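Local coordinates for C3-degrading proteinase (CppA protein) (Streptococcus pneumoniae, PDB 3E0R) that probably acts as a proteinase that degrades complement component C3, and contains two regions related to the glyoxalase clan, at residues A[100-104]-A[105-109]; A[111-114]-A[115-119]; A[205-208]-A[209-212]. One frame throughout, in Å; residues are numbered along the deposited sequence.

Interaction 1. Residues A[100-104]-A[105-109]; sequences LYKGQ and NGYAF
Lys102 lays its aliphatic chain across the ring of Tyr107, its partner in a non-hydrogen-bonded pair of an antiparallel hairpin. The closest part of the overlap is CH-pi: Lys102 CD stands over one face, 3.8 Å from the centroid of the Tyr107 ring and 17° off its normal. With chi1 at 170° the chain leaves CB anti to the backbone N and runs extended as far as CE, where a bend at chi4 brings NZ back toward the loop. The ammonium therefore makes a more distant cation-pi contact, NZ lying 5.0 Å from the Tyr107 centroid, and a weak hydrogen bond to Gly103 O.

Packing is firmest at the strand end. Tyr101 and Ala108 form a hydrogen-bonded pair, Tyr101 N to Ala108 O at 2.8 Å and Ala108 N to Tyr101 O at 3.1 Å, and their CB atoms meet on one face of the sheet. On the other face Leu100 CD1 reaches Ala108 O at 3.4 Å, and Leu100 and Phe109 both pack on Leu91 of helix 84-91. Toward the turn the strand-to-strand hydrogen bonding ends with Gly103 N to Gly106 O at 2.9 Å, and Gln104 is exposed to solvent. Paired strands at 147° joined by a short, glycine-flanked connection make this a beta hairpin, formed by strands 99-102 and 107-112 within a mixed sheet.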
loop_
_atom_site.group_PDB
_atom_site.type_symbol
_atom_site.label_atom_id
_atom_site.label_comp_id
_atom_site.label_asym_id
_atom_site.label_seq_id
_atom_site.Cartn_x
_atom_site.Cartn_y
_atom_site.Cartn_z
ATOM N N LEU A 100 -19.077 4.925 -2.867
ATOM C CA LEU A 100 -19.440 3.655 -3.471
ATOM C C LEU A 100 -19.402 3.804 -4.969
ATOM O O LEU A 100 -19.790 4.837 -5.502
ATOM C CB LEU A 100 -20.848 3.229 -3.012
ATOM C CG LEU A 100 -21.458 1.848 -3.346
ATOM C CD1 LEU A 100 -20.614 0.611 -2.878
ATOM C CD2 LEU A 100 -22.878 1.789 -2.748
ATOM N N TYR A 101 -18.871 2.791 -5.629
ATOM C CA TYR A 101 -18.792 2.733 -7.082
ATOM C C TYR A 101 -19.373 1.407 -7.542
ATOM O O TYR A 101 -19.660 0.529 -6.739
ATOM C CB TYR A 101 -17.344 2.808 -7.580
ATOM C CG TYR A 101 -16.575 4.033 -7.154
ATOM C CD1 TYR A 101 -16.442 5.136 -8.008
ATOM C CD2 TYR A 101 -15.953 4.081 -5.912
ATOM C CE1 TYR A 101 -15.735 6.259 -7.609
ATOM C CE2 TYR A 101 -15.261 5.174 -5.499
ATOM C CZ TYR A 101 -15.129 6.275 -6.350
ATOM O OH TYR A 101 -14.389 7.378 -5.935
ATOM N N LYS A 102 -19.538 1.272 -8.845
ATOM C CA LYS A 102 -19.763 -0.036 -9.459
ATOM C C LYS A 102 -19.185 -0.002 -10.857
ATOM O O LYS A 102 -19.302 1.006 -11.558
ATOM C CB LYS A 102 -21.242 -0.402 -9.509
ATOM C CG LYS A 102 -21.511 -1.671 -10.380
ATOM C CD LYS A 102 -22.786 -2.443 -10.026
ATOM C CE LYS A 102 -22.900 -3.760 -10.856
ATOM N NZ LYS A 102 -21.661 -4.613 -10.813
ATOM N N GLY A 103 -18.542 -1.093 -11.253
ATOM C CA GLY A 103 -18.050 -1.230 -12.618
ATOM C C GLY A 103 -18.548 -2.478 -13.324
ATOM O O GLY A 103 -19.579 -3.059 -12.954
ATOM N N GLN A 104 -17.789 -2.883 -14.342
ATOM C CA GLN A 104 -18.000 -4.164 -15.040
ATOM C C GLN A 104 -18.281 -5.339 -14.098
ATOM O O GLN A 104 -19.364 -5.919 -14.144
ATOM C CB GLN A 104 -16.784 -4.515 -15.938
ATOM C CG GLN A 104 -17.015 -5.722 -16.870
ATOM C CD GLN A 104 -15.787 -6.143 -17.710
ATOM O OE1 GLN A 104 -14.633 -6.044 -17.272
ATOM N NE2 GLN A 104 -16.057 -6.655 -18.927
ATOM N N ASN A 105 -17.308 -5.701 -13.264
ATOM C CA ASN A 105 -17.407 -6.956 -12.485
ATOM C C ASN A 105 -18.210 -6.892 -11.170
ATOM O O ASN A 105 -18.790 -7.906 -10.749
ATOM C CB ASN A 105 -16.024 -7.548 -12.208
ATOM C CG ASN A 105 -15.211 -7.781 -13.470
ATOM O OD1 ASN A 105 -13.988 -7.847 -13.397
ATOM N ND2 ASN A 105 -15.883 -7.905 -14.625
ATOM N N GLY A 106 -18.264 -5.727 -10.533
ATOM C CA GLY A 106 -19.066 -5.583 -9.317
ATOM C C GLY A 106 -18.987 -4.217 -8.657
ATOM O O GLY A 106 -18.588 -3.229 -9.265
ATOM N N TYR A 107 -19.374 -4.173 -7.395
ATOM C CA TYR A 107 -19.239 -2.966 -6.621
ATOM C C TYR A 107 -17.751 -2.703 -6.240
ATOM O O TYR A 107 -16.842 -3.566 -6.375
ATOM C CB TYR A 107 -20.194 -2.985 -5.414
ATOM C CG TYR A 107 -21.662 -2.993 -5.844
ATOM C CD1 TYR A 107 -22.362 -1.792 -6.129
ATOM C CD2 TYR A 107 -22.353 -4.215 -6.021
ATOM C CE1 TYR A 107 -23.741 -1.825 -6.537
ATOM C CE2 TYR A 107 -23.715 -4.259 -6.423
ATOM C CZ TYR A 107 -24.399 -3.068 -6.686
ATOM O OH TYR A 107 -25.730 -3.141 -7.092
ATOM N N ALA A 108 -17.509 -1.466 -5.856
ATOM C CA ALA A 108 -16.187 -1.062 -5.403
ATOM C C ALA A 108 -16.438 0.048 -4.412
ATOM O O ALA A 108 -17.527 0.642 -4.397
ATOM C CB ALA A 108 -15.367 -0.579 -6.556
ATOM N N PHE A 109 -15.466 0.322 -3.557
ATOM C CA PHE A 109 -15.627 1.475 -2.677
ATOM C C PHE A 109 -14.325 2.100 -2.282
ATOM O O PHE A 109 -13.279 1.511 -2.446
ATOM C CB PHE A 109 -16.509 1.140 -1.434
ATOM C CG PHE A 109 -15.889 0.199 -0.492
ATOM C CD1 PHE A 109 -15.166 0.679 0.596
ATOM C CD2 PHE A 109 -16.003 -1.191 -0.691
ATOM C CE1 PHE A 109 -14.553 -0.189 1.473
ATOM C CE2 PHE A 109 -15.398 -2.076 0.171
ATOM C CZ PHE A 109 -14.664 -1.567 1.271
#

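Interaction 2. Residues A[111-114]-A[115-119]; sequences IFSP and EDDLI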
loop_
_atom_site.group_PDB
_atom_site.type_symbol
_atom_site.label_atom_id
_atom_site.label_comp_id
_atom_site.label_asym_id
_atom_site.label_seq_id
_atom_site.Cartn_x
_atom_site.Cartn_y
_atom_site.Cartn_z
ATOM N N ILE A 111 -12.686 4.193 1.198
ATOM C CA ILE A 111 -12.764 4.380 2.624
ATOM C C ILE A 111 -11.406 4.974 3.083
ATOM O O ILE A 111 -10.391 4.663 2.498
ATOM C CB ILE A 111 -13.090 3.035 3.280
ATOM C CG1 ILE A 111 -13.581 3.235 4.711
ATOM C CG2 ILE A 111 -11.905 2.093 3.231
ATOM C CD1 ILE A 111 -14.208 1.994 5.293
ATOM N N PHE A 112 -11.415 5.848 4.092
ATOM C CA PHE A 112 -10.215 6.361 4.732
ATOM C C PHE A 112 -9.793 5.472 5.936
ATOM O O PHE A 112 -10.601 4.960 6.741
ATOM C CB PHE A 112 -10.413 7.815 5.194
ATOM C CG PHE A 112 -10.279 8.869 4.072
ATOM C CD1 PHE A 112 -9.036 9.356 3.684
ATOM C CD2 PHE A 112 -11.397 9.398 3.434
ATOM C CE1 PHE A 112 -8.922 10.336 2.651
ATOM C CE2 PHE A 112 -11.266 10.366 2.421
ATOM C CZ PHE A 112 -10.040 10.821 2.034
ATOM N N SER A 113 -8.496 5.289 6.046
ATOM C CA SER A 113 -7.920 4.572 7.149
ATOM C C SER A 113 -7.745 5.575 8.325
ATOM O O SER A 113 -7.806 6.803 8.123
ATOM C CB SER A 113 -6.555 4.025 6.723
ATOM O OG SER A 113 -5.566 4.991 7.015
ATOM N N PRO A 114 -7.478 5.050 9.536
ATOM C CA PRO A 114 -7.172 5.861 10.716
ATOM C C PRO A 114 -6.053 6.897 10.496
ATOM O O PRO A 114 -5.989 7.862 11.250
ATOM C CB PRO A 114 -6.709 4.828 11.751
ATOM C CG PRO A 114 -7.197 3.544 11.294
ATOM C CD PRO A 114 -7.401 3.600 9.829
ATOM N N GLU A 115 -5.166 6.695 9.505
ATOM C CA GLU A 115 -4.101 7.687 9.227
ATOM C C GLU A 115 -4.409 8.530 7.983
ATOM O O GLU A 115 -3.531 9.236 7.441
ATOM C CB GLU A 115 -2.750 7.002 9.079
ATOM C CG GLU A 115 -2.431 5.982 10.112
ATOM C CD GLU A 115 -2.372 6.507 11.502
ATOM O OE1 GLU A 115 -2.021 7.709 11.744
ATOM O OE2 GLU A 115 -2.665 5.676 12.384
ATOM N N ASP A 116 -5.661 8.390 7.541
ATOM C CA ASP A 116 -6.294 9.141 6.432
ATOM C C ASP A 116 -5.707 8.755 5.092
ATOM O O ASP A 116 -5.620 9.559 4.178
ATOM C CB ASP A 116 -6.193 10.664 6.617
ATOM C CG ASP A 116 -6.755 11.127 7.914
ATOM O OD1 ASP A 116 -7.985 10.961 8.106
ATOM O OD2 ASP A 116 -5.955 11.650 8.734
ATOM N N ASP A 117 -5.291 7.516 4.988
ATOM C CA ASP A 117 -4.889 6.968 3.726
ATOM C C ASP A 117 -6.181 6.577 3.037
ATOM O O ASP A 117 -7.057 5.965 3.643
ATOM C CB ASP A 117 -3.984 5.773 3.982
ATOM C CG ASP A 117 -2.618 6.182 4.563
ATOM O OD1 ASP A 117 -2.063 7.194 4.043
ATOM O OD2 ASP A 117 -2.087 5.473 5.508
ATOM N N LEU A 118 -6.323 6.965 1.772
ATOM C CA LEU A 118 -7.505 6.618 0.975
ATOM C C LEU A 118 -7.261 5.300 0.280
ATOM O O LEU A 118 -6.271 5.135 -0.434
ATOM C CB LEU A 118 -7.782 7.717 -0.045
ATOM C CG LEU A 118 -9.044 7.698 -0.912
ATOM C CD1 LEU A 118 -10.384 7.545 -0.153
ATOM C CD2 LEU A 118 -9.076 8.985 -1.664
ATOM N N ILE A 119 -8.177 4.355 0.510
ATOM C CA ILE A 119 -8.081 2.990 -0.009
ATOM C C ILE A 119 -9.239 2.765 -0.945
ATOM O O ILE A 119 -10.364 3.108 -0.613
ATOM C CB ILE A 119 -8.101 1.879 1.112
ATOM C CG1 ILE A 119 -6.857 1.849 2.033
ATOM C CG2 ILE A 119 -8.057 0.476 0.484
ATOM C CD1 ILE A 119 -6.368 3.110 2.653
#
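Phe112 turns one ring face to Leu118, whose CD1 sits over the ring centre, 4.0 Å from the centroid and 13° off the normal, a CH-pi contact within a non-hydrogen-bonded antiparallel pair. The ring's edge meets the turn instead, Phe112 CD1 lying 3.5 Å from Asp116 O.

Beyond this pair the chain reverses through a type I turn from Ser113 to Asp116, closed by Asp116 N to Ser113 O at 2.7 Å. Ser113 OG accepts two further bonds, from Glu115 N at 3.0 Å, within the turn, and from Asp117 N at 3.2 Å, just after it. A chi1 of 90° places this buried hydroxyl to meet both amides. The Ser113 amide donates to Asp117 O at 2.9 Å. Ile111 and Ile119 continue the ladder of this beta hairpin with a hydrogen bond in each direction.

The carboxylates in and after the turn have partners beyond it: Asp116 pairs with Lys67 and Asp117 with Lys72 in salt bridges, and Glu115 accepts from Asn19 and Asn24. Ile111, Ser113 and Pro114 pack on Phe27 of helix 21-31, while Ile119 lies against Leu77 and Val79 of strand 74-81, next to strand 118-122 in the sheet.

Interaction 3. Residues A[205-208]-A[209-212]; sequences ELDI and ASLR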
loop_
_atom_site.group_PDB
_atom_site.type_symbol
_atom_site.label_atom_id
_atom_site.label_comp_id
_atom_site.label_asym_id
_atom_site.label_seq_id
_atom_site.Cartn_x
_atom_site.Cartn_y
_atom_site.Cartn_z
ATOM N N GLU A 205 16.407 -12.670 -8.497
ATOM C CA GLU A 205 17.764 -12.819 -7.991
ATOM C C GLU A 205 18.195 -11.426 -7.596
ATOM O O GLU A 205 17.905 -10.468 -8.305
ATOM C CB GLU A 205 18.702 -13.385 -9.068
ATOM C CG GLU A 205 20.062 -13.819 -8.492
ATOM C CD GLU A 205 21.177 -13.915 -9.545
ATOM O OE1 GLU A 205 20.892 -14.439 -10.664
ATOM O OE2 GLU A 205 22.340 -13.488 -9.234
ATOM N N LEU A 206 18.870 -11.302 -6.459
ATOM C CA LEU A 206 19.341 -10.003 -6.005
ATOM C C LEU A 206 20.743 -9.661 -6.607
ATOM O O LEU A 206 21.670 -10.435 -6.474
ATOM C CB LEU A 206 19.346 -9.983 -4.478
ATOM C CG LEU A 206 19.847 -8.696 -3.813
ATOM C CD1 LEU A 206 18.866 -7.610 -4.096
ATOM C CD2 LEU A 206 20.099 -8.905 -2.316
ATOM N N ASP A 207 20.885 -8.536 -7.313
ATOM C CA ASP A 207 22.227 -8.092 -7.703
ATOM C C ASP A 207 22.640 -6.813 -6.999
ATOM O O ASP A 207 22.194 -5.730 -7.338
ATOM C CB ASP A 207 22.387 -7.894 -9.191
ATOM C CG ASP A 207 23.825 -7.511 -9.565
ATOM O OD1 ASP A 207 24.832 -8.093 -9.057
ATOM O OD2 ASP A 207 23.965 -6.605 -10.369
ATOM N N ILE A 208 23.534 -6.940 -6.030
ATOM C CA ILE A 208 23.937 -5.798 -5.246
ATOM C C ILE A 208 24.714 -4.774 -6.080
ATOM O O ILE A 208 24.616 -3.580 -5.838
ATOM C CB ILE A 208 24.707 -6.264 -3.987
ATOM C CG1 ILE A 208 23.717 -6.939 -2.997
ATOM C CG2 ILE A 208 25.426 -5.094 -3.319
ATOM C CD1 ILE A 208 24.391 -7.458 -1.713
ATOM N N ALA A 209 25.480 -5.250 -7.056
ATOM C CA ALA A 209 26.316 -4.404 -7.903
ATOM C C ALA A 209 25.483 -3.378 -8.698
ATOM O O ALA A 209 25.838 -2.189 -8.698
ATOM C CB ALA A 209 27.184 -5.247 -8.820
ATOM N N SER A 210 24.374 -3.821 -9.334
ATOM C CA SER A 210 23.542 -2.928 -10.171
ATOM C C SER A 210 22.932 -1.898 -9.262
ATOM O O SER A 210 22.840 -0.752 -9.633
ATOM C CB SER A 210 22.392 -3.621 -10.932
ATOM O OG SER A 210 22.734 -4.871 -11.489
ATOM N N LEU A 211 22.531 -2.314 -8.064
ATOM C CA LEU A 211 21.864 -1.437 -7.110
ATOM C C LEU A 211 22.775 -0.354 -6.535
ATOM O O LEU A 211 22.384 0.825 -6.432
ATOM C CB LEU A 211 21.213 -2.281 -6.021
ATOM C CG LEU A 211 20.055 -3.167 -6.519
ATOM C CD1 LEU A 211 19.669 -4.223 -5.445
ATOM C CD2 LEU A 211 18.863 -2.298 -6.965
ATOM N N ARG A 212 24.007 -0.741 -6.247
ATOM C CA ARG A 212 25.077 0.182 -5.810
ATOM C C ARG A 212 25.320 1.266 -6.865
ATOM O O ARG A 212 25.328 2.470 -6.592
ATOM C CB ARG A 212 26.374 -0.613 -5.542
ATOM C CG ARG A 212 26.408 -1.230 -4.175
ATOM C CD ARG A 212 27.677 -1.968 -3.946
ATOM N NE ARG A 212 28.803 -1.042 -3.822
ATOM C CZ ARG A 212 29.960 -1.131 -4.459
ATOM N NH1 ARG A 212 30.209 -2.129 -5.265
ATOM N NH2 ARG A 212 30.882 -0.201 -4.270
#
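Asp207 and Ser210 carry the polar part of this contact, at the start of helix 208-214. Asp207 holds the N-cap position, and its OD2 accepts a capping bond from Ser210 N at 3.0 Å, with an N-H...O angle of 141°. The amide comes from well above the carboxylate plane, 61° out of it, so the cap is neither straight nor in plane. An Asp207 chi1 of -177° sets CG anti to the backbone N and beside the carbonyl carbon, which swings the carboxylate over the first turn. Ser210 OG also donates to OD2. The modelled separation for that bond is unusually short, so its exact length is doubtful. Ala209 CB lies beside the other carboxylate oxygen, Asp207 OD1.

The backbone contribution is the first regular helical bond, Arg212 N to Ile208 O at 2.9 Å. Near it, Leu211 CG approaches the backbone oxygen Asp207 O at 3.4 Å.

Two apolar pairs accompany the polar ones. Leu206, just before the cap, crosses Leu211 at about a right angle, their CD1 atoms 3.7 Å apart, and both side chains also touch Phe241 of strand 238-243. One turn apart, Ile208 CG2 rests against the Arg212 methylenes, reaching CD at 3.9 Å, while Arg212 NE bonds to Tyr220 OH.

Chemically, the carboxylate gives an acceptor to the Ser210 N-H, which lies in the first turn, where N-H groups lack a helical carbonyl partner. Its negative charge would be expected to interact favourably with the helix dipole, while the leucine pair, in touch with Phe241, joins the helix start to the sheet by apolar contact.

How the interactions relate
Interactions 1 and 2 are consecutive hairpins of one sheet, sharing strand 107-112, with centres 19 Å apart; both are partly buried and lie in the N-terminal CppA region. Interaction 3 is a surface contact at a helix start in the C-terminal region, about 41 and 35 Å from them between centres and across the middle of the chain. The two hairpins combine strand-pair hydrogen bonds with an aliphatic group over an aromatic face, but a lysine supplies it in 100-109 and a leucine in 111-119. Side-chain-to-backbone bonding differs too: a buried serine hydroxyl organises the second turn, whereas an aspartate carboxylate caps the helix of 205-212.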